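Local coordinates for fiber protein (Duck adenovirus 1, PDB 6ITX), which forms the trimeric spike head of an avian adenovirus and probably attaches the virus to a receptor on the host cell, at residues 229-241 with 286-298. Residues are numbered along the deposited sequence; the frame is centred on the assembly and turned at random.
Sequences HSFCPTGTTGMNF and NTFFLTPPIPFTY
T234 and L290 form the hydrogen-bonded pair of an antiparallel bridge: T234 N reaches L290 O at 3.0 Å, and L290 N returns to T234 O. Next along, G235 lies against F289 as a non-hydrogen-bonded pair, and its bare CA sits over the F288 ring, 3.8 Å from the centroid. T236 closes this end twice, its N on F288 O and its OG1 accepting F288 N at 2.8 Å. A chi1 of -48° sets OG1 anti to the carbonyl carbon and beside its own backbone N, turning both polar atoms to the F288 backbone; a water bridges OG1 and N286 O at this partly exposed end. Beyond P233 the strands separate: segments 229-232 and 294-298 approach no closer than 7.7 Å between axes, still nearly antiparallel, and side chains, not backbone bonds, make the contact. I294 CD1 stands over the centre of the buried F231 ring, 3.4 Å from its centroid, in a CH-pi contact; F296 CB lies likewise over one face of the H229 imidazole, which lies beside a bound sulfate. Strand 241-253 bonds to H229 and F231 and also packs on I294 and F296, whereas strand 134-144 flanks 288-299 and a second subunit's strand pairs with F231 and C232, extending the sheet.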
loop_
_atom_site.group_PDB
_atom_site.type_symbol
_atom_site.label_atom_id
_atom_site.label_comp_id
_atom_site.label_asym_id
_atom_site.label_seq_id
_atom_site.Cartn_x
_atom_site.Cartn_y
_atom_site.Cartn_z
ATOM N N HIS A 229 3.485 -6.156 -2.410
ATOM C CA HIS A 229 3.780 -4.760 -2.680
ATOM C C HIS A 229 4.519 -4.668 -4.004
ATOM O O HIS A 229 5.578 -5.282 -4.171
ATOM C CB HIS A 229 4.567 -4.144 -1.523
ATOM C CG HIS A 229 3.822 -4.195 -0.214
ATOM N ND1 HIS A 229 3.726 -5.342 0.557
ATOM C CD2 HIS A 229 3.051 -3.265 0.398
ATOM C CE1 HIS A 229 2.986 -5.095 1.620
ATOM N NE2 HIS A 229 2.562 -3.843 1.545
ATOM N N SER A 230 3.930 -3.949 -4.960
ATOM C CA SER A 230 4.442 -3.923 -6.321
ATOM C C SER A 230 5.341 -2.717 -6.541
ATOM O O SER A 230 5.054 -1.612 -6.066
ATOM C CB SER A 230 3.305 -3.917 -7.336
ATOM O OG SER A 230 2.775 -5.216 -7.475
ATOM N N PHE A 231 6.415 -2.941 -7.293
ATOM C CA PHE A 231 7.466 -1.957 -7.487
ATOM C C PHE A 231 8.218 -2.332 -8.756
ATOM O O PHE A 231 7.873 -3.307 -9.436
ATOM C CB PHE A 231 8.405 -1.903 -6.273
ATOM C CG PHE A 231 9.358 -3.071 -6.175
ATOM C CD1 PHE A 231 8.977 -4.238 -5.521
ATOM C CD2 PHE A 231 10.645 -3.000 -6.727
ATOM C CE1 PHE A 231 9.857 -5.331 -5.413
ATOM C CE2 PHE A 231 11.541 -4.083 -6.634
ATOM C CZ PHE A 231 11.143 -5.253 -5.969
ATOM N N CYS A 232 9.266 -1.547 -9.061
ATOM C CA CYS A 232 10.210 -1.874 -10.110
ATOM C C CYS A 232 11.577 -1.288 -9.770
ATOM O O CYS A 232 11.655 -0.106 -9.397
ATOM C CB CYS A 232 9.749 -1.362 -11.472
ATOM S SG CYS A 232 10.574 -2.128 -12.889
ATOM N N PRO A 233 12.651 -2.069 -9.881
ATOM C CA PRO A 233 13.987 -1.559 -9.578
ATOM C C PRO A 233 14.572 -0.853 -10.795
ATOM O O PRO A 233 14.019 -0.889 -11.890
ATOM C CB PRO A 233 14.776 -2.844 -9.248
ATOM C CG PRO A 233 14.150 -3.875 -10.107
ATOM C CD PRO A 233 12.690 -3.497 -10.262
ATOM N N THR A 234 15.702 -0.209 -10.580
ATOM C CA THR A 234 16.548 0.203 -11.684
ATOM C C THR A 234 17.890 -0.519 -11.593
ATOM O O THR A 234 18.132 -1.324 -10.684
ATOM C CB THR A 234 16.736 1.709 -11.686
ATOM O OG1 THR A 234 17.404 2.072 -12.890
ATOM C CG2 THR A 234 17.561 2.137 -10.481
ATOM N N GLY A 235 18.775 -0.229 -12.542
ATOM C CA GLY A 235 20.074 -0.874 -12.533
ATOM C C GLY A 235 20.831 -0.613 -13.819
ATOM O O GLY A 235 20.496 0.300 -14.576
ATOM N N THR A 236 21.861 -1.433 -14.041
ATOM C CA THR A 236 22.690 -1.317 -15.232
ATOM C C THR A 236 21.831 -1.366 -16.494
ATOM O O THR A 236 20.756 -1.961 -16.514
ATOM C CB THR A 236 23.744 -2.432 -15.239
ATOM O OG1 THR A 236 24.377 -2.502 -13.952
ATOM C CG2 THR A 236 24.801 -2.188 -16.280
ATOM N N THR A 237 22.338 -0.754 -17.565
ATOM C CA THR A 237 21.517 -0.439 -18.730
ATOM C C THR A 237 20.927 -1.686 -19.387
ATOM O O THR A 237 19.734 -1.708 -19.733
ATOM C CB THR A 237 22.321 0.378 -19.737
ATOM O OG1 THR A 237 22.326 1.754 -19.324
ATOM C CG2 THR A 237 21.719 0.268 -21.134
ATOM N N GLY A 238 21.700 -2.730 -19.560
ATOM C CA GLY A 238 20.861 -3.710 -20.235
ATOM C C GLY A 238 19.986 -4.620 -19.380
ATOM O O GLY A 238 19.585 -5.671 -19.885
ATOM N N MET A 239 19.664 -4.289 -18.123
ATOM C CA MET A 239 18.913 -5.246 -17.300
ATOM C C MET A 239 17.471 -5.442 -17.802
ATOM O O MET A 239 16.943 -6.559 -17.748
ATOM C CB MET A 239 18.925 -4.810 -15.828
ATOM C CG MET A 239 20.295 -4.979 -15.141
ATOM S SD MET A 239 20.992 -6.662 -15.320
ATOM C CE MET A 239 19.864 -7.581 -14.269
ATOM N N ASN A 240 16.825 -4.369 -18.297
ATOM C CA ASN A 240 15.482 -4.403 -18.900
ATOM C C ASN A 240 14.437 -4.932 -17.928
ATOM O O ASN A 240 13.666 -5.844 -18.252
ATOM C CB ASN A 240 15.450 -5.217 -20.198
ATOM C CG ASN A 240 16.392 -4.660 -21.287
ATOM O OD1 ASN A 240 16.961 -5.422 -22.065
ATOM N ND2 ASN A 240 16.564 -3.348 -21.333
ATOM N N PHE A 241 14.401 -4.353 -16.729
ATOM C CA PHE A 241 13.423 -4.790 -15.740
ATOM C C PHE A 241 12.002 -4.460 -16.187
ATOM O O PHE A 241 11.744 -3.417 -16.797
ATOM C CB PHE A 241 13.687 -4.143 -14.386
ATOM C CG PHE A 241 14.976 -4.552 -13.774
ATOM C CD1 PHE A 241 15.210 -5.883 -13.443
ATOM C CD2 PHE A 241 15.973 -3.614 -13.526
ATOM C CE1 PHE A 241 16.428 -6.280 -12.866
ATOM C CE2 PHE A 241 17.185 -4.011 -12.955
ATOM C CZ PHE A 241 17.407 -5.352 -12.632
ATOM N N ASN A 286 30.258 -5.447 -11.623
ATOM C CA ASN A 286 29.706 -4.145 -11.262
ATOM C C ASN A 286 28.291 -3.919 -11.802
ATOM O O ASN A 286 27.689 -2.870 -11.518
ATOM C CB ASN A 286 30.635 -3.035 -11.773
ATOM C CG ASN A 286 30.850 -3.097 -13.308
ATOM O OD1 ASN A 286 31.282 -4.133 -13.867
ATOM N ND2 ASN A 286 30.541 -1.991 -13.987
ATOM N N THR A 287 27.769 -4.846 -12.605
ATOM C CA THR A 287 26.355 -4.820 -12.936
ATOM C C THR A 287 25.535 -4.865 -11.653
ATOM O O THR A 287 25.831 -5.643 -10.735
ATOM C CB THR A 287 25.997 -5.998 -13.827
ATOM O OG1 THR A 287 26.827 -5.974 -14.989
ATOM C CG2 THR A 287 24.555 -5.912 -14.242
ATOM N N PHE A 288 24.501 -4.018 -11.594
ATOM C CA PHE A 288 23.770 -3.793 -10.358
ATOM C C PHE A 288 22.284 -3.597 -10.625
ATOM O O PHE A 288 21.861 -3.216 -11.726
ATOM C CB PHE A 288 24.284 -2.565 -9.635
ATOM C CG PHE A 288 23.779 -1.270 -10.229
ATOM C CD1 PHE A 288 24.265 -0.814 -11.443
ATOM C CD2 PHE A 288 22.820 -0.515 -9.577
ATOM C CE1 PHE A 288 23.816 0.372 -11.991
ATOM C CE2 PHE A 288 22.363 0.677 -10.135
ATOM C CZ PHE A 288 22.868 1.118 -11.336
ATOM N N PHE A 289 21.494 -3.860 -9.584
ATOM C CA PHE A 289 20.124 -3.391 -9.502
ATOM C C PHE A 289 19.940 -2.704 -8.154
ATOM O O PHE A 289 20.699 -2.933 -7.197
ATOM C CB PHE A 289 19.089 -4.520 -9.743
ATOM C CG PHE A 289 18.945 -5.545 -8.610
ATOM C CD1 PHE A 289 18.286 -5.230 -7.417
ATOM C CD2 PHE A 289 19.383 -6.847 -8.785
ATOM C CE1 PHE A 289 18.126 -6.187 -6.412
ATOM C CE2 PHE A 289 19.223 -7.805 -7.790
ATOM C CZ PHE A 289 18.596 -7.482 -6.605
ATOM N N LEU A 290 18.947 -1.814 -8.110
ATOM C CA LEU A 290 18.710 -0.972 -6.940
ATOM C C LEU A 290 17.221 -0.659 -6.894
ATOM O O LEU A 290 16.699 0.065 -7.753
ATOM C CB LEU A 290 19.556 0.301 -7.000
ATOM C CG LEU A 290 19.191 1.448 -6.049
ATOM C CD1 LEU A 290 19.655 1.151 -4.640
ATOM C CD2 LEU A 290 19.764 2.752 -6.537
ATOM N N THR A 291 16.533 -1.241 -5.923
ATOM C CA THR A 291 15.127 -0.933 -5.729
ATOM C C THR A 291 14.981 0.490 -5.178
ATOM O O THR A 291 15.873 0.992 -4.479
ATOM C CB THR A 291 14.487 -1.931 -4.754
ATOM O OG1 THR A 291 14.705 -1.504 -3.392
ATOM C CG2 THR A 291 15.078 -3.326 -4.947
ATOM N N PRO A 292 13.860 1.150 -5.446
ATOM C CA PRO A 292 13.528 2.325 -4.674
ATOM C C PRO A 292 13.291 1.884 -3.246
ATOM O O PRO A 292 13.414 0.687 -2.940
ATOM C CB PRO A 292 12.235 2.834 -5.332
ATOM C CG PRO A 292 11.552 1.580 -5.764
ATOM C CD PRO A 292 12.694 0.655 -6.209
ATOM N N PRO A 293 12.976 2.799 -2.338
ATOM C CA PRO A 293 12.396 2.359 -1.067
ATOM C C PRO A 293 11.008 1.809 -1.351
ATOM O O PRO A 293 10.191 2.480 -1.989
ATOM C CB PRO A 293 12.346 3.641 -0.222
ATOM C CG PRO A 293 13.165 4.653 -0.965
ATOM C CD PRO A 293 13.152 4.257 -2.404
ATOM N N ILE A 294 10.752 0.578 -0.913
ATOM C CA ILE A 294 9.459 -0.064 -1.120
ATOM C C ILE A 294 8.658 0.062 0.179
ATOM O O ILE A 294 9.066 -0.515 1.200
ATOM C CB ILE A 294 9.612 -1.533 -1.536
ATOM C CG1 ILE A 294 10.540 -1.657 -2.754
ATOM C CG2 ILE A 294 8.227 -2.177 -1.773
ATOM C CD1 ILE A 294 11.105 -3.054 -2.967
ATOM N N PRO A 295 7.533 0.763 0.179
ATOM C CA PRO A 295 6.739 0.862 1.416
ATOM C C PRO A 295 5.876 -0.367 1.645
ATOM O O PRO A 295 5.321 -0.942 0.706
ATOM C CB PRO A 295 5.882 2.108 1.181
ATOM C CG PRO A 295 5.766 2.171 -0.280
ATOM C CD PRO A 295 7.053 1.684 -0.858
ATOM N N PHE A 296 5.778 -0.770 2.913
ATOM C CA PHE A 296 4.951 -1.893 3.337
ATOM C C PHE A 296 4.486 -1.644 4.764
ATOM O O PHE A 296 5.070 -0.836 5.493
ATOM C CB PHE A 296 5.722 -3.213 3.269
ATOM C CG PHE A 296 6.924 -3.255 4.191
ATOM C CD1 PHE A 296 8.137 -2.692 3.801
ATOM C CD2 PHE A 296 6.824 -3.820 5.457
ATOM C CE1 PHE A 296 9.225 -2.702 4.650
ATOM C CE2 PHE A 296 7.912 -3.834 6.308
ATOM C CZ PHE A 296 9.120 -3.277 5.900
ATOM N N THR A 297 3.444 -2.374 5.171
ATOM C CA THR A 297 2.854 -2.229 6.498
ATOM C C THR A 297 2.570 -3.597 7.106
ATOM O O THR A 297 2.082 -4.497 6.422
ATOM C CB THR A 297 1.547 -1.412 6.434
ATOM O OG1 THR A 297 1.834 -0.028 6.155
ATOM C CG2 THR A 297 0.784 -1.504 7.747
ATOM N N TYR A 298 2.874 -3.761 8.391
ATOM C CA TYR A 298 2.414 -4.931 9.136
ATOM C C TYR A 298 2.062 -4.508 10.554
ATOM O O TYR A 298 2.413 -3.404 11.002
ATOM C CB TYR A 298 3.465 -6.060 9.160
ATOM C CG TYR A 298 4.755 -5.667 9.837
ATOM C CD1 TYR A 298 5.734 -4.986 9.139
ATOM C CD2 TYR A 298 4.985 -5.953 11.173
ATOM C CE1 TYR A 298 6.905 -4.605 9.745
ATOM C CE2 TYR A 298 6.163 -5.577 11.788
ATOM C CZ TYR A 298 7.121 -4.903 11.066
ATOM O OH TYR A 298 8.307 -4.513 11.655
HETATM O O HOH W 1 26.624 -1.086 -13.872
#